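Local structure of molybdopterin molybdotransferase (Pyrococcus horikoshii, 1UZ5) at residues G33-I46 with G156-V170. The protein probably catalyses the insertion of molybdate into adenylyl-molybdopterin, releasing AMP, in a magnesium-dependent step of molybdenum cofactor synthesis. Sequence-based numbering, arbitrary orientation.
Sequences GLGRIAAEDIYSPI and GERLGFKQTALLSAV. With SO4 (sulfate ion), chain C.
R158 runs out with CG anti to the backbone N (chi1 -178°) and then bends at chi3, so that the guanidinium swings back beside 35-37, where CD1 of I37 sits over the centre of one face and G35 O lies at the edge, 3.0 Å from NH1. S44 holds OG anti to its own N (chi1 -175°), which lets the hydroxyl donate to I46 O in the carbonyl plane, on a lone pair, while OG also rests 3.6 Å from CG1 of V170. An alanine here would probably leave I46 O without this donor and open a small gap beside V170 CG1, leaving 44-46 freer to shift. V170 is wedged there, its CG2 3.7 Å from P45 CD and its CB facing I46 CG1. Midway, I42 CG2 meets L167 CD2 at 3.8 Å, the two side chains crossing at about a right angle. Four backbone bonds join the other ends: G35 N to L159 O, L159 N to R36 O (2.9 Å), A38 N to E157 O, and G156 N to A38 O. Beyond them R158 N donates almost straight (179°) to O2 of a sulfate, probably from the crystallisation liquor, which R325 and K328 also bind. The pairing around I37 and R158 is a single beta bridge following the type II turn 33-36; it leads into helix 161-169, whose L167 packs on I42, and V170 just after the helix packs on 44-46, all within the MoeA N-terminal region.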
loop_
_atom_site.group_PDB
_atom_site.type_symbol
_atom_site.label_atom_id
_atom_site.label_comp_id
_atom_site.label_asym_id
_atom_site.label_seq_id
_atom_site.Cartn_x
_atom_site.Cartn_y
_atom_site.Cartn_z
ATOM N N GLY A 33 -1.938 13.256 0.520
ATOM C CA GLY A 33 -2.365 11.870 0.475
ATOM C C GLY A 33 -1.261 10.879 0.153
ATOM O O GLY A 33 -1.380 9.693 0.469
ATOM N N LEU A 34 -0.182 11.356 -0.465
ATOM C CA LEU A 34 0.914 10.475 -0.850
ATOM C C LEU A 34 1.395 9.628 0.327
ATOM O O LEU A 34 1.738 10.158 1.373
ATOM C CB LEU A 34 2.084 11.294 -1.412
ATOM C CG LEU A 34 3.266 10.450 -1.905
ATOM C CD1 LEU A 34 2.813 9.571 -3.061
ATOM C CD2 LEU A 34 4.418 11.350 -2.336
ATOM N N GLY A 35 1.413 8.313 0.149
ATOM C CA GLY A 35 1.859 7.433 1.212
ATOM C C GLY A 35 0.767 6.936 2.146
ATOM O O GLY A 35 0.947 5.920 2.816
ATOM N N ARG A 36 -0.363 7.635 2.202
ATOM C CA ARG A 36 -1.458 7.230 3.079
ATOM C C ARG A 36 -2.263 6.065 2.503
ATOM O O ARG A 36 -2.128 5.719 1.330
ATOM C CB ARG A 36 -2.377 8.421 3.363
ATOM C CG ARG A 36 -1.662 9.611 3.994
ATOM C CD ARG A 36 -1.046 9.244 5.352
ATOM N NE ARG A 36 -2.055 8.934 6.365
ATOM C CZ ARG A 36 -2.555 9.826 7.219
ATOM N NH1 ARG A 36 -2.140 11.086 7.188
ATOM N NH2 ARG A 36 -3.467 9.460 8.108
ATOM N N ILE A 37 -3.091 5.456 3.345
ATOM C CA ILE A 37 -3.907 4.315 2.943
ATOM C C ILE A 37 -5.379 4.718 2.859
ATOM O O ILE A 37 -5.941 5.217 3.835
ATOM C CB ILE A 37 -3.785 3.164 3.969
ATOM C CG1 ILE A 37 -2.312 2.794 4.177
ATOM C CG2 ILE A 37 -4.579 1.960 3.494
ATOM C CD1 ILE A 37 -1.621 2.279 2.943
ATOM N N ALA A 38 -5.995 4.491 1.701
ATOM C CA ALA A 38 -7.406 4.832 1.496
ATOM C C ALA A 38 -8.298 4.089 2.489
ATOM O O ALA A 38 -8.244 2.862 2.586
ATOM C CB ALA A 38 -7.823 4.488 0.058
ATOM N N ALA A 39 -9.126 4.831 3.217
ATOM C CA ALA A 39 -10.018 4.228 4.203
ATOM C C ALA A 39 -11.271 3.606 3.587
ATOM O O ALA A 39 -11.998 2.878 4.257
ATOM C CB ALA A 39 -10.409 5.260 5.256
ATOM N N GLU A 40 -11.527 3.894 2.314
ATOM C CA GLU A 40 -12.687 3.326 1.627
ATOM C C GLU A 40 -12.559 3.453 0.121
ATOM O O GLU A 40 -11.748 4.240 -0.382
ATOM C CB GLU A 40 -13.984 4.002 2.083
ATOM C CG GLU A 40 -14.020 5.500 1.893
ATOM C CD GLU A 40 -15.357 6.105 2.295
ATOM O OE1 GLU A 40 -15.891 5.733 3.363
ATOM O OE2 GLU A 40 -15.870 6.962 1.546
ATOM N N ASP A 41 -13.352 2.666 -0.598
ATOM C CA ASP A 41 -13.327 2.706 -2.052
ATOM C C ASP A 41 -13.657 4.126 -2.491
ATOM O O ASP A 41 -14.367 4.852 -1.788
ATOM C CB ASP A 41 -14.368 1.748 -2.647
ATOM C CG ASP A 41 -14.156 0.304 -2.223
ATOM O OD1 ASP A 41 -13.006 -0.186 -2.275
ATOM O OD2 ASP A 41 -15.152 -0.349 -1.847
ATOM N N ILE A 42 -13.117 4.524 -3.639
ATOM C CA ILE A 42 -13.383 5.846 -4.198
ATOM C C ILE A 42 -13.793 5.628 -5.650
ATOM O O ILE A 42 -13.069 4.994 -6.417
ATOM C CB ILE A 42 -12.140 6.749 -4.174
ATOM C CG1 ILE A 42 -11.620 6.877 -2.741
ATOM C CG2 ILE A 42 -12.493 8.126 -4.732
ATOM C CD1 ILE A 42 -10.337 7.669 -2.625
ATOM N N TYR A 43 -14.953 6.158 -6.017
ATOM C CA TYR A 43 -15.474 6.009 -7.372
ATOM C C TYR A 43 -15.422 7.359 -8.087
ATOM O O TYR A 43 -15.598 8.404 -7.464
ATOM C CB TYR A 43 -16.909 5.485 -7.295
ATOM C CG TYR A 43 -17.019 4.129 -6.621
ATOM C CD1 TYR A 43 -16.876 2.950 -7.354
ATOM C CD2 TYR A 43 -17.250 4.028 -5.249
ATOM C CE1 TYR A 43 -16.960 1.701 -6.738
ATOM C CE2 TYR A 43 -17.332 2.780 -4.621
ATOM C CZ TYR A 43 -17.186 1.627 -5.370
ATOM O OH TYR A 43 -17.260 0.397 -4.759
ATOM N N SER A 44 -15.177 7.347 -9.391
ATOM C CA SER A 44 -15.090 8.613 -10.113
ATOM C C SER A 44 -16.369 9.421 -9.988
ATOM O O SER A 44 -17.454 8.917 -10.265
ATOM C CB SER A 44 -14.796 8.387 -11.592
ATOM O OG SER A 44 -14.608 9.640 -12.234
ATOM N N PRO A 45 -16.253 10.687 -9.561
ATOM C CA PRO A 45 -17.397 11.583 -9.400
ATOM C C PRO A 45 -17.785 12.255 -10.722
ATOM O O PRO A 45 -18.795 12.945 -10.796
ATOM C CB PRO A 45 -16.890 12.594 -8.381
ATOM C CG PRO A 45 -15.462 12.746 -8.795
ATOM C CD PRO A 45 -15.024 11.321 -9.046
ATOM N N ILE A 46 -16.977 12.063 -11.759
ATOM C CA ILE A 46 -17.271 12.674 -13.055
ATOM C C ILE A 46 -16.887 11.766 -14.209
ATOM O O ILE A 46 -16.151 10.788 -14.031
ATOM C CB ILE A 46 -16.482 13.986 -13.272
ATOM C CG1 ILE A 46 -14.981 13.684 -13.248
ATOM C CG2 ILE A 46 -16.853 15.016 -12.219
ATOM C CD1 ILE A 46 -14.114 14.805 -13.781
ATOM N N GLY A 156 -8.002 0.294 1.544
ATOM C CA GLY A 156 -6.766 -0.390 1.881
ATOM C C GLY A 156 -5.649 -0.194 0.874
ATOM O O GLY A 156 -4.545 -0.711 1.050
ATOM N N GLU A 157 -5.919 0.560 -0.183
ATOM C CA GLU A 157 -4.902 0.795 -1.196
ATOM C C GLU A 157 -3.995 1.941 -0.784
ATOM O O GLU A 157 -4.463 2.937 -0.233
ATOM C CB GLU A 157 -5.554 1.132 -2.538
ATOM C CG GLU A 157 -4.583 1.148 -3.705
ATOM C CD GLU A 157 -5.262 1.498 -5.022
ATOM O OE1 GLU A 157 -6.461 1.186 -5.171
ATOM O OE2 GLU A 157 -4.595 2.068 -5.911
ATOM N N ARG A 158 -2.697 1.797 -1.039
ATOM C CA ARG A 158 -1.747 2.854 -0.717
ATOM C C ARG A 158 -1.800 3.879 -1.843
ATOM O O ARG A 158 -1.865 3.507 -3.011
ATOM C CB ARG A 158 -0.325 2.297 -0.615
ATOM C CG ARG A 158 0.714 3.352 -0.231
ATOM C CD ARG A 158 2.124 2.769 -0.195
ATOM N NE ARG A 158 2.292 1.742 0.834
ATOM C CZ ARG A 158 2.375 1.985 2.140
ATOM N NH1 ARG A 158 2.307 3.229 2.597
ATOM N NH2 ARG A 158 2.532 0.979 2.992
ATOM N N LEU A 159 -1.762 5.163 -1.503
ATOM C CA LEU A 159 -1.813 6.200 -2.526
ATOM C C LEU A 159 -0.431 6.580 -3.049
ATOM O O LEU A 159 0.308 7.318 -2.395
ATOM C CB LEU A 159 -2.516 7.448 -1.985
ATOM C CG LEU A 159 -3.912 7.240 -1.386
ATOM C CD1 LEU A 159 -4.405 8.546 -0.784
ATOM C CD2 LEU A 159 -4.873 6.747 -2.457
ATOM N N GLY A 160 -0.089 6.053 -4.223
ATOM C CA GLY A 160 1.180 6.367 -4.858
ATOM C C GLY A 160 0.949 7.584 -5.744
ATOM O O GLY A 160 -0.179 8.081 -5.797
ATOM N N PHE A 161 1.971 8.056 -6.457
ATOM C CA PHE A 161 1.792 9.245 -7.288
ATOM C C PHE A 161 0.733 9.073 -8.374
ATOM O O PHE A 161 0.116 10.048 -8.794
ATOM C CB PHE A 161 3.124 9.719 -7.907
ATOM C CG PHE A 161 3.598 8.897 -9.078
ATOM C CD1 PHE A 161 4.311 7.724 -8.884
ATOM C CD2 PHE A 161 3.331 9.310 -10.381
ATOM C CE1 PHE A 161 4.756 6.970 -9.973
ATOM C CE2 PHE A 161 3.768 8.566 -11.473
ATOM C CZ PHE A 161 4.484 7.391 -11.269
ATOM N N LYS A 162 0.514 7.841 -8.820
ATOM C CA LYS A 162 -0.498 7.592 -9.835
ATOM C C LYS A 162 -1.902 7.729 -9.262
ATOM O O LYS A 162 -2.804 8.235 -9.932
ATOM C CB LYS A 162 -0.313 6.208 -10.446
ATOM C CG LYS A 162 0.771 6.186 -11.493
ATOM C CD LYS A 162 0.661 4.953 -12.328
ATOM C CE LYS A 162 1.486 5.071 -13.581
ATOM N NZ LYS A 162 1.259 3.852 -14.383
ATOM N N GLN A 163 -2.080 7.288 -8.019
ATOM C CA GLN A 163 -3.372 7.379 -7.356
ATOM C C GLN A 163 -3.717 8.822 -7.013
ATOM O O GLN A 163 -4.852 9.256 -7.228
ATOM C CB GLN A 163 -3.399 6.540 -6.072
ATOM C CG GLN A 163 -3.454 5.034 -6.293
ATOM C CD GLN A 163 -2.185 4.502 -6.915
ATOM O OE1 GLN A 163 -1.083 4.846 -6.488
ATOM N NE2 GLN A 163 -2.329 3.651 -7.923
ATOM N N THR A 164 -2.753 9.571 -6.476
ATOM C CA THR A 164 -3.025 10.965 -6.127
ATOM C C THR A 164 -3.297 11.793 -7.391
ATOM O O THR A 164 -4.130 12.697 -7.382
ATOM C CB THR A 164 -1.848 11.611 -5.350
ATOM O OG1 THR A 164 -0.648 11.498 -6.121
ATOM C CG2 THR A 164 -1.652 10.914 -3.982
ATOM N N ALA A 165 -2.588 11.485 -8.470
ATOM C CA ALA A 165 -2.782 12.205 -9.726
ATOM C C ALA A 165 -4.167 11.867 -10.281
ATOM O O ALA A 165 -4.874 12.741 -10.779
ATOM C CB ALA A 165 -1.704 11.817 -10.720
ATOM N N LEU A 166 -4.545 10.593 -10.178
ATOM C CA LEU A 166 -5.845 10.124 -10.646
ATOM C C LEU A 166 -6.970 10.844 -9.917
ATOM O O LEU A 166 -7.916 11.320 -10.545
ATOM C CB LEU A 166 -5.987 8.614 -10.424
ATOM C CG LEU A 166 -7.325 7.978 -10.815
ATOM C CD1 LEU A 166 -7.647 8.274 -12.284
ATOM C CD2 LEU A 166 -7.255 6.477 -10.571
ATOM N N LEU A 167 -6.869 10.918 -8.590
ATOM C CA LEU A 167 -7.894 11.592 -7.809
ATOM C C LEU A 167 -7.950 13.058 -8.211
ATOM O O LEU A 167 -9.030 13.629 -8.341
ATOM C CB LEU A 167 -7.621 11.443 -6.307
ATOM C CG LEU A 167 -7.781 10.002 -5.800
ATOM C CD1 LEU A 167 -7.372 9.909 -4.333
ATOM C CD2 LEU A 167 -9.226 9.550 -5.980
ATOM N N SER A 168 -6.787 13.667 -8.418
ATOM C CA SER A 168 -6.740 15.063 -8.834
ATOM C C SER A 168 -7.437 15.212 -10.192
ATOM O O SER A 168 -8.200 16.146 -10.411
ATOM C CB SER A 168 -5.290 15.531 -8.967
ATOM O OG SER A 168 -5.226 16.844 -9.511
ATOM N N ALA A 169 -7.156 14.275 -11.091
ATOM C CA ALA A 169 -7.717 14.276 -12.439
ATOM C C ALA A 169 -9.248 14.301 -12.460
ATOM O O ALA A 169 -9.847 14.762 -13.430
ATOM C CB ALA A 169 -7.199 13.071 -13.211
ATOM N N VAL A 170 -9.886 13.811 -11.402
ATOM C CA VAL A 170 -11.339 13.817 -11.359
ATOM C C VAL A 170 -11.905 14.887 -10.425
ATOM O O VAL A 170 -13.077 14.843 -10.064
ATOM C CB VAL A 170 -11.900 12.430 -10.987
ATOM C CG1 VAL A 170 -11.499 11.420 -12.052
ATOM C CG2 VAL A 170 -11.390 11.995 -9.615
HETATM S S SO4 C . -1.173 -1.553 -2.836
HETATM O O1 SO4 C . -2.353 -2.655 -3.021
HETATM O O2 SO4 C . -1.800 -0.453 -2.137
HETATM O O3 SO4 C . -0.168 -2.069 -2.176
HETATM O O4 SO4 C . -0.889 -1.154 -4.190
#